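Local atomic coordinates of probable enoyl-CoA hydratase/isomerase (Pseudomonas aeruginosa PAO1, PDB entry 5YLO), a protein that probably acts as a Delta3,Delta2-enoyl-CoA isomerase of the crotonase family, moving double bonds of unsaturated fatty acyl-CoA so that these substrates can enter beta-oxidation. Residues 38-41 against 42-46; 83-86 against 87-91; 204-207 against 208-212. One frame throughout, in Å; residues are numbered along the deposited sequence.

Contact 1. Residues 38-41 against 42-46; sequences HVRL and DACER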
ATOM      1  N   HIS A  38     -27.502  -9.577  -4.608  1.00 56.61           N
ATOM      2  CA  HIS A  38     -27.574  -8.143  -4.830  1.00 55.77           C
ATOM      3  C   HIS A  38     -28.787  -7.525  -4.148  1.00 61.94           C
ATOM      4  O   HIS A  38     -28.684  -6.442  -3.578  1.00 64.26           O
ATOM      5  CB  HIS A  38     -27.575  -7.780  -6.310  1.00 56.12           C
ATOM      6  CG  HIS A  38     -27.521  -6.305  -6.555  1.00 60.01           C
ATOM      7  ND1 HIS A  38     -26.587  -5.719  -7.377  1.00 64.31           N
ATOM      8  CD2 HIS A  38     -28.270  -5.294  -6.057  1.00 68.95           C
ATOM      9  CE1 HIS A  38     -26.772  -4.411  -7.389  1.00 61.14           C
ATOM     10  NE2 HIS A  38     -27.786  -4.127  -6.594  1.00 56.51           N
ATOM     11  N   VAL A  39     -29.937  -8.196  -4.198  1.00 60.58           N
ATOM     12  CA  VAL A  39     -31.115  -7.609  -3.562  1.00 62.62           C
ATOM     13  C   VAL A  39     -31.066  -7.792  -2.047  1.00 62.54           C
ATOM     14  O   VAL A  39     -31.475  -6.901  -1.292  1.00 67.77           O
ATOM     15  CB  VAL A  39     -32.402  -8.203  -4.167  1.00 65.79           C
ATOM     16  CG1 VAL A  39     -33.637  -7.597  -3.514  1.00 68.78           C
ATOM     17  CG2 VAL A  39     -32.432  -7.973  -5.667  1.00 70.29           C
ATOM     18  N   ARG A  40     -30.561  -8.936  -1.576  1.00 71.70           N
ATOM     19  CA  ARG A  40     -30.493  -9.180  -0.137  1.00 74.17           C
ATOM     20  C   ARG A  40     -29.529  -8.215   0.545  1.00 70.03           C
ATOM     21  O   ARG A  40     -29.756  -7.805   1.689  1.00 73.01           O
ATOM     22  CB  ARG A  40     -30.082 -10.629   0.127  1.00 78.62           C
ATOM     23  CG  ARG A  40     -30.080 -11.042   1.594  1.00 91.44           C
ATOM     24  CD  ARG A  40     -31.470 -11.412   2.094  1.00 91.56           C
ATOM     25  NE  ARG A  40     -32.164 -10.289   2.719  1.00100.09           N
ATOM     26  CZ  ARG A  40     -32.088  -9.985   4.013  1.00 94.99           C
ATOM     27  NH1 ARG A  40     -32.758  -8.949   4.492  1.00 93.48           N
ATOM     28  NH2 ARG A  40     -31.343 -10.713   4.831  1.00 85.25           N
ATOM     29  N   LEU A  41     -28.443  -7.844  -0.140  1.00 63.53           N
ATOM     30  CA  LEU A  41     -27.517  -6.865   0.419  1.00 63.75           C
ATOM     31  C   LEU A  41     -28.199  -5.520   0.632  1.00 60.84           C
ATOM     32  O   LEU A  41     -27.978  -4.858   1.652  1.00 59.29           O
ATOM     33  CB  LEU A  41     -26.300  -6.705  -0.490  1.00 56.55           C
ATOM     34  CG  LEU A  41     -25.239  -7.804  -0.438  1.00 54.36           C
ATOM     35  CD1 LEU A  41     -24.168  -7.545  -1.480  1.00 61.96           C
ATOM     36  CD2 LEU A  41     -24.627  -7.896   0.949  1.00 55.77           C
ATOM     37  N   ASP A  42     -29.030  -5.099  -0.325  1.00 58.75           N
ATOM     38  CA  ASP A  42     -29.763  -3.847  -0.169  1.00 62.90           C
ATOM     39  C   ASP A  42     -30.710  -3.912   1.021  1.00 65.77           C
ATOM     40  O   ASP A  42     -30.913  -2.912   1.720  1.00 69.07           O
ATOM     41  CB  ASP A  42     -30.528  -3.524  -1.453  1.00 63.96           C
ATOM     42  CG  ASP A  42     -31.358  -2.260  -1.335  1.00 75.16           C
ATOM     43  OD1 ASP A  42     -30.778  -1.158  -1.430  1.00 78.86           O
ATOM     44  OD2 ASP A  42     -32.590  -2.369  -1.153  1.00 82.38           O
ATOM     45  N   ALA A  43     -31.293  -5.086   1.275  1.00 69.98           N
ATOM     46  CA  ALA A  43     -32.163  -5.235   2.435  1.00 71.02           C
ATOM     47  C   ALA A  43     -31.371  -5.136   3.734  1.00 65.71           C
ATOM     48  O   ALA A  43     -31.878  -4.624   4.737  1.00 79.55           O
ATOM     49  CB  ALA A  43     -32.918  -6.560   2.358  1.00 71.31           C
ATOM     50  N   CYS A  44     -30.123  -5.611   3.733  1.00 62.89           N
ATOM     51  CA  CYS A  44     -29.314  -5.550   4.948  1.00 62.24           C
ATOM     52  C   CYS A  44     -28.967  -4.112   5.314  1.00 67.22           C
ATOM     53  O   CYS A  44     -28.992  -3.745   6.495  1.00 71.59           O
ATOM     54  CB  CYS A  44     -28.046  -6.386   4.782  1.00 59.65           C
ATOM     55  SG  CYS A  44     -28.333  -8.171   4.754  1.00 86.64           S
ATOM     56  N   GLU A  45     -28.642  -3.281   4.321  1.00 60.75           N
ATOM     57  CA  GLU A  45     -28.343  -1.878   4.597  1.00 60.89           C
ATOM     58  C   GLU A  45     -29.524  -1.183   5.264  1.00 74.09           C
ATOM     59  O   GLU A  45     -29.355  -0.446   6.242  1.00 76.93           O
ATOM     60  CB  GLU A  45     -27.962  -1.154   3.308  1.00 63.26           C
ATOM     61  CG  GLU A  45     -26.480  -1.140   3.013  1.00 64.03           C
ATOM     62  CD  GLU A  45     -26.115  -0.097   1.981  1.00 70.42           C
ATOM     63  OE1 GLU A  45     -26.735   0.988   1.992  1.00 70.12           O
ATOM     64  OE2 GLU A  45     -25.217  -0.362   1.155  1.00 72.57           O
ATOM     65  N   ARG A  46     -30.732  -1.410   4.745  1.00 86.81           N
ATOM     66  CA  ARG A  46     -31.911  -0.730   5.274  1.00 89.77           C
ATOM     67  C   ARG A  46     -32.348  -1.297   6.620  1.00 85.42           C
ATOM     68  O   ARG A  46     -32.938  -0.574   7.430  1.00 86.38           O
ATOM     69  CB  ARG A  46     -33.057  -0.819   4.265  1.00 91.74           C
ATOM     70  CG  ARG A  46     -32.892   0.073   3.043  1.00 89.76           C
ATOM     71  CD  ARG A  46     -33.485  -0.567   1.791  1.00 91.86           C
ATOM     72  NE  ARG A  46     -34.589  -1.472   2.100  1.00103.52           N
ATOM     73  CZ  ARG A  46     -35.374  -2.036   1.187  1.00103.93           C
ATOM     74  NH1 ARG A  46     -35.188  -1.785  -0.101  1.00 98.88           N
ATOM     75  NH2 ARG A  46     -36.350  -2.850   1.565  1.00102.60           N
TER
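R40 starts with CG anti to its backbone nitrogen (chi1 -175°), then bends at chi2 (82°) and again at chi3 (-94°), so that its chain runs forward along the helix and lays the guanidinium over A43 and C44 in the next turn. C44 turns its SG beside its own backbone nitrogen, which brings the sulfur back toward R40. There SG sits over one face of the guanidinium, near the rim, 3.9 Å from R40 NH2. The methyl of A43 meets the same group obliquely; the 3.2 Å from R40 NH1 to A43 CB is short and its exact value doubtful. A43 and C44 are small, so the arginine can lie close to the helix over them. Beneath the side chains runs regular alpha-helical bonding: A43 N gives its hydrogen to V39 O (3.1 Å), C44 N to R40 O (3.0 Å) and E45 N to L41 O (3.2 Å). D42 has its carboxylate on another side of the helix, where OD2 forms a salt bridge with R46 NH1 at 2.9 Å, one turn on, while OD1 has a second charged partner in R95; two arginines thus share one acid. The helix 31-46 connects the parallel strands 15-20 and 52-56 as the helix of a beta-alpha-beta unit. Buried L41, with its branched apolar side chain, packs between L18 of strand 15-20 and L92 and L96 of helix 85-97, while C44 rests on A16 and R40 touches L18 and, on strand 7-12, T9 and V11.

Contact 2. Residues 83-86 against 87-91; sequences YGWT and EAAHA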
ATOM      1  N   TYR A  83     -26.832 -11.636 -23.037  1.00 93.45           N
ATOM      2  CA  TYR A  83     -26.405 -12.171 -21.752  1.00 92.77           C
ATOM      3  C   TYR A  83     -25.869 -11.046 -20.877  1.00 90.69           C
ATOM      4  O   TYR A  83     -24.889 -10.383 -21.232  1.00 97.18           O
ATOM      5  CB  TYR A  83     -25.337 -13.240 -21.974  1.00 87.12           C
ATOM      6  CG  TYR A  83     -24.956 -14.027 -20.742  1.00 87.07           C
ATOM      7  CD1 TYR A  83     -25.885 -14.296 -19.746  1.00 91.20           C
ATOM      8  CD2 TYR A  83     -23.662 -14.500 -20.576  1.00 87.29           C
ATOM      9  CE1 TYR A  83     -25.533 -15.020 -18.621  1.00 88.48           C
ATOM     10  CE2 TYR A  83     -23.301 -15.219 -19.456  1.00 85.65           C
ATOM     11  CZ  TYR A  83     -24.241 -15.477 -18.482  1.00 87.44           C
ATOM     12  OH  TYR A  83     -23.883 -16.193 -17.364  1.00 88.56           O
ATOM     13  N   GLY A  84     -26.517 -10.822 -19.737  1.00 79.44           N
ATOM     14  CA  GLY A  84     -26.169  -9.694 -18.896  1.00 77.93           C
ATOM     15  C   GLY A  84     -25.426 -10.057 -17.629  1.00 72.17           C
ATOM     16  O   GLY A  84     -25.657  -9.451 -16.578  1.00 70.30           O
ATOM     17  N   TRP A  85     -24.522 -11.035 -17.713  1.00 62.93           N
ATOM     18  CA  TRP A  85     -23.810 -11.483 -16.520  1.00 60.80           C
ATOM     19  C   TRP A  85     -22.848 -10.415 -16.016  1.00 59.07           C
ATOM     20  O   TRP A  85     -22.828 -10.099 -14.820  1.00 55.07           O
ATOM     21  CB  TRP A  85     -23.060 -12.785 -16.804  1.00 59.00           C
ATOM     22  CG  TRP A  85     -22.343 -13.312 -15.600  1.00 56.11           C
ATOM     23  CD1 TRP A  85     -22.822 -14.204 -14.685  1.00 62.57           C
ATOM     24  CD2 TRP A  85     -21.022 -12.965 -15.169  1.00 50.88           C
ATOM     25  NE1 TRP A  85     -21.879 -14.438 -13.714  1.00 64.94           N
ATOM     26  CE2 TRP A  85     -20.766 -13.688 -13.988  1.00 60.78           C
ATOM     27  CE3 TRP A  85     -20.031 -12.114 -15.668  1.00 53.33           C
ATOM     28  CZ2 TRP A  85     -19.559 -13.585 -13.298  1.00 61.39           C
ATOM     29  CZ3 TRP A  85     -18.835 -12.013 -14.983  1.00 51.54           C
ATOM     30  CH2 TRP A  85     -18.608 -12.745 -13.811  1.00 53.86           C
ATOM     31  N   THR A  86     -22.026  -9.860 -16.914  1.00 56.88           N
ATOM     32  CA  THR A  86     -21.064  -8.838 -16.510  1.00 49.20           C
ATOM     33  C   THR A  86     -21.762  -7.662 -15.842  1.00 49.51           C
ATOM     34  O   THR A  86     -21.285  -7.139 -14.828  1.00 51.93           O
ATOM     35  CB  THR A  86     -20.256  -8.367 -17.722  1.00 54.85           C
ATOM     36  OG1 THR A  86     -19.422  -9.436 -18.190  1.00 59.89           O
ATOM     37  CG2 THR A  86     -19.382  -7.173 -17.360  1.00 47.79           C
ATOM     38  N   GLU A  87     -22.914  -7.255 -16.380  1.00 54.37           N
ATOM     39  CA  GLU A  87     -23.652  -6.136 -15.807  1.00 54.52           C
ATOM     40  C   GLU A  87     -24.150  -6.465 -14.404  1.00 56.94           C
ATOM     41  O   GLU A  87     -24.103  -5.618 -13.504  1.00 53.04           O
ATOM     42  CB  GLU A  87     -24.819  -5.755 -16.722  1.00 66.40           C
ATOM     43  CG  GLU A  87     -24.407  -5.153 -18.070  1.00 88.53           C
ATOM     44  CD  GLU A  87     -23.673  -6.136 -18.971  1.00 96.44           C
ATOM     45  OE1 GLU A  87     -24.065  -7.321 -19.004  1.00 85.44           O
ATOM     46  OE2 GLU A  87     -22.693  -5.730 -19.633  1.00 99.35           O
ATOM     47  N   ALA A  88     -24.621  -7.697 -14.196  1.00 57.92           N
ATOM     48  CA  ALA A  88     -25.112  -8.088 -12.879  1.00 55.84           C
ATOM     49  C   ALA A  88     -23.971  -8.228 -11.879  1.00 50.75           C
ATOM     50  O   ALA A  88     -24.131  -7.900 -10.697  1.00 46.14           O
ATOM     51  CB  ALA A  88     -25.899  -9.395 -12.979  1.00 67.79           C
ATOM     52  N   ALA A  89     -22.813  -8.715 -12.330  1.00 53.51           N
ATOM     53  CA  ALA A  89     -21.686  -8.901 -11.423  1.00 53.67           C
ATOM     54  C   ALA A  89     -21.104  -7.565 -10.976  1.00 56.12           C
ATOM     55  O   ALA A  89     -20.831  -7.368  -9.787  1.00 44.07           O
ATOM     56  CB  ALA A  89     -20.612  -9.763 -12.086  1.00 50.85           C
ATOM     57  N   HIS A  90     -20.913  -6.631 -11.915  1.00 49.85           N
ATOM     58  CA  HIS A  90     -20.323  -5.340 -11.569  1.00 42.90           C
ATOM     59  C   HIS A  90     -21.230  -4.530 -10.652  1.00 42.96           C
ATOM     60  O   HIS A  90     -20.737  -3.781  -9.801  1.00 42.41           O
ATOM     61  CB  HIS A  90     -20.004  -4.544 -12.832  1.00 48.14           C
ATOM     62  CG  HIS A  90     -18.838  -5.076 -13.604  1.00 44.49           C
ATOM     63  ND1 HIS A  90     -18.344  -4.452 -14.729  1.00 50.16           N
ATOM     64  CD2 HIS A  90     -18.066  -6.172 -13.412  1.00 45.04           C
ATOM     65  CE1 HIS A  90     -17.319  -5.141 -15.198  1.00 60.31           C
ATOM     66  NE2 HIS A  90     -17.129  -6.190 -14.416  1.00 58.56           N
ATOM     67  N   ALA A  91     -22.549  -4.655 -10.807  1.00 43.19           N
ATOM     68  CA  ALA A  91     -23.450  -3.985  -9.876  1.00 44.91           C
ATOM     69  C   ALA A  91     -23.338  -4.589  -8.481  1.00 42.69           C
ATOM     70  O   ALA A  91     -23.412  -3.869  -7.479  1.00 43.04           O
ATOM     71  CB  ALA A  91     -24.889  -4.060 -10.382  1.00 48.41           C
TER
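E87 meets G84 first: bent at chi2 (66°), its chain curls back toward the start of the helix, and OE1 comes to 3.2 Å from G84 CA. A carboxylate in this first turn would probably be favoured by the positive end of the helix. A88 gives its N-H to G84 O (3.1 Å), the earliest bond of the helix, and its methyl faces that carbonyl, while bare G84 occupies the N-cap. A89 follows with a short bond from N to W85 O, 2.8 Å, and its methyl lies over one face of the indole: CB is 4.0 Å from the centroid of the W85 six-membered ring, a CH-pi contact in which the small methyl lets the flat ring come close. W85 NE1 makes a weak hydrogen bond to L29 O. H90 then gives its N-H to T86 O (3.0 Å), almost straight at 168°, and lies alongside T86, whose CG2 is over the imidazole face, 3.8 Å from its centroid. Beyond it, H90 packs on L229 of the second subunit and its NE2 makes a weak hydrogen bond to a glycerol. Together these contacts build the N-terminal turns of an alpha-helix, with a glycine N-cap and two successive CH-pi pairs, each joining residues i and i+4.

Contact 3. Residues 204-207 against 208-212; sequences SGPT and FAFAQ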
ATOM      1  N   SER A 204     -21.585  -5.786  17.969  1.00 75.74           N
ATOM      2  CA  SER A 204     -21.772  -5.115  19.250  1.00 80.83           C
ATOM      3  C   SER A 204     -21.378  -3.645  19.209  1.00 80.43           C
ATOM      4  O   SER A 204     -21.832  -2.874  20.062  1.00 81.97           O
ATOM      5  CB  SER A 204     -20.970  -5.822  20.347  1.00 75.92           C
ATOM      6  OG  SER A 204     -19.618  -5.395  20.353  1.00 69.10           O
ATOM      7  N   GLY A 205     -20.558  -3.241  18.241  1.00 69.04           N
ATOM      8  CA  GLY A 205     -20.067  -1.884  18.187  1.00 78.46           C
ATOM      9  C   GLY A 205     -21.077  -0.925  17.599  1.00 77.66           C
ATOM     10  O   GLY A 205     -22.190  -1.294  17.198  1.00 77.69           O
ATOM     11  N   PRO A 206     -20.687   0.356  17.543  1.00 74.14           N
ATOM     12  CA  PRO A 206     -21.578   1.378  16.972  1.00 71.81           C
ATOM     13  C   PRO A 206     -21.635   1.315  15.453  1.00 68.76           C
ATOM     14  O   PRO A 206     -20.702   1.747  14.768  1.00 60.55           O
ATOM     15  CB  PRO A 206     -20.959   2.693  17.464  1.00 75.40           C
ATOM     16  CG  PRO A 206     -19.511   2.377  17.658  1.00 73.16           C
ATOM     17  CD  PRO A 206     -19.440   0.932  18.078  1.00 70.45           C
ATOM     18  N   THR A 207     -22.738   0.782  14.918  1.00 70.87           N
ATOM     19  CA  THR A 207     -22.834   0.566  13.477  1.00 57.20           C
ATOM     20  C   THR A 207     -22.840   1.887  12.715  1.00 57.00           C
ATOM     21  O   THR A 207     -22.284   1.979  11.614  1.00 53.18           O
ATOM     22  CB  THR A 207     -24.088  -0.248  13.152  1.00 63.26           C
ATOM     23  OG1 THR A 207     -24.108  -1.435  13.954  1.00 66.82           O
ATOM     24  CG2 THR A 207     -24.107  -0.642  11.682  1.00 68.13           C
ATOM     25  N   PHE A 208     -23.457   2.921  13.291  1.00 76.92           N
ATOM     26  CA  PHE A 208     -23.525   4.218  12.623  1.00 78.12           C
ATOM     27  C   PHE A 208     -22.137   4.813  12.425  1.00 70.14           C
ATOM     28  O   PHE A 208     -21.839   5.378  11.365  1.00 64.27           O
ATOM     29  CB  PHE A 208     -24.412   5.173  13.426  1.00 94.13           C
ATOM     30  CG  PHE A 208     -23.954   5.386  14.852  1.00111.68           C
ATOM     31  CD1 PHE A 208     -24.289   4.481  15.851  1.00114.34           C
ATOM     32  CD2 PHE A 208     -23.197   6.498  15.196  1.00112.85           C
ATOM     33  CE1 PHE A 208     -23.871   4.675  17.160  1.00119.65           C
ATOM     34  CE2 PHE A 208     -22.775   6.698  16.505  1.00117.36           C
ATOM     35  CZ  PHE A 208     -23.114   5.785  17.487  1.00121.21           C
ATOM     36  N   ALA A 209     -21.275   4.702  13.438  1.00 69.62           N
ATOM     37  CA  ALA A 209     -19.930   5.251  13.324  1.00 61.79           C
ATOM     38  C   ALA A 209     -19.104   4.467  12.314  1.00 54.28           C
ATOM     39  O   ALA A 209     -18.298   5.048  11.578  1.00 48.16           O
ATOM     40  CB  ALA A 209     -19.250   5.259  14.691  1.00 62.10           C
ATOM     41  N   PHE A 210     -19.297   3.147  12.259  1.00 60.78           N
ATOM     42  CA  PHE A 210     -18.584   2.340  11.275  1.00 61.31           C
ATOM     43  C   PHE A 210     -18.960   2.755   9.858  1.00 58.48           C
ATOM     44  O   PHE A 210     -18.104   2.792   8.966  1.00 54.00           O
ATOM     45  CB  PHE A 210     -18.879   0.852  11.488  1.00 53.24           C
ATOM     46  CG  PHE A 210     -18.496   0.333  12.852  1.00 59.63           C
ATOM     47  CD1 PHE A 210     -17.598   1.016  13.657  1.00 61.24           C
ATOM     48  CD2 PHE A 210     -19.036  -0.855  13.323  1.00 69.58           C
ATOM     49  CE1 PHE A 210     -17.254   0.528  14.907  1.00 66.13           C
ATOM     50  CE2 PHE A 210     -18.695  -1.347  14.570  1.00 62.74           C
ATOM     51  CZ  PHE A 210     -17.802  -0.656  15.362  1.00 63.04           C
ATOM     52  N   ALA A 211     -20.237   3.080   9.636  1.00 59.52           N
ATOM     53  CA  ALA A 211     -20.686   3.477   8.306  1.00 55.46           C
ATOM     54  C   ALA A 211     -19.994   4.758   7.857  1.00 54.22           C
ATOM     55  O   ALA A 211     -19.492   4.843   6.729  1.00 48.63           O
ATOM     56  CB  ALA A 211     -22.205   3.650   8.295  1.00 49.22           C
ATOM     57  N   GLN A 212     -19.958   5.767   8.729  1.00 56.61           N
ATOM     58  CA  GLN A 212     -19.253   7.000   8.397  1.00 59.39           C
ATOM     59  C   GLN A 212     -17.760   6.750   8.229  1.00 54.92           C
ATOM     60  O   GLN A 212     -17.132   7.292   7.312  1.00 54.67           O
ATOM     61  CB  GLN A 212     -19.499   8.055   9.472  1.00 64.12           C
ATOM     62  CG  GLN A 212     -20.932   8.542   9.551  1.00 89.08           C
ATOM     63  CD  GLN A 212     -21.127   9.595  10.622  1.00 98.17           C
ATOM     64  OE1 GLN A 212     -20.793   9.381  11.788  1.00 87.26           O
ATOM     65  NE2 GLN A 212     -21.665  10.744  10.232  1.00104.11           N
TER
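P206 and F210 form the tight part, pyrrolidine and phenyl crossing at about a right angle. P206 CD is 3.5 Å from F210 CZ, and P206 O stands over the centre of the ring, 3.2 Å from F210 CG. The same oxygen accepts the N-H of F210 at 3.2 Å, in the carbonyl plane, so F210 meets it both by its backbone and by its aromatic face. G205, having no side chain, lets F210 CZ approach its CA to 3.8 Å, and on this buried side A209 CB lies 4.1 Å from P206 CG. Proline suits the N-cap because it has no N-H to give and its fixed phi fits the extended entry to the helix; A211 N bonds to T207 O (3.1 Å). On the solvent side, exposed F208 has chi1 at 58°, CG between its backbone nitrogen and carbonyl carbon, which swings CE1 back to meet P206 CB obliquely at 3.5 Å. The loop joins helices 191-204 and 207-220: T207 packs on R51, before strand 52-56, and on K101, and F210 on P102, both before strand 103-107; in the third subunit F166 meets the F210 ring, Y137 packs on P206 and Y142 on F210.

Overall arrangement
Contacts 1 and 2 belong to neighbouring helices, 31-46 and 85-97, that pack against each other. Their centres are about 17 Å apart, yet the two meet directly, with H38 CE1 3.4 Å from A91 O. Contact 3 lies on another part of the chain: its centre is about 17 Å from that of contact 1, with nearest atoms about 8 Å apart, and about 30 Å from that of contact 2, with nearest atoms about 17 Å apart. Contact 2 faces the second subunit and contact 3 the third, whereas contact 1 meets no other chain. The bound glycerol, probably from the crystallisation liquor, lies beside contact 2.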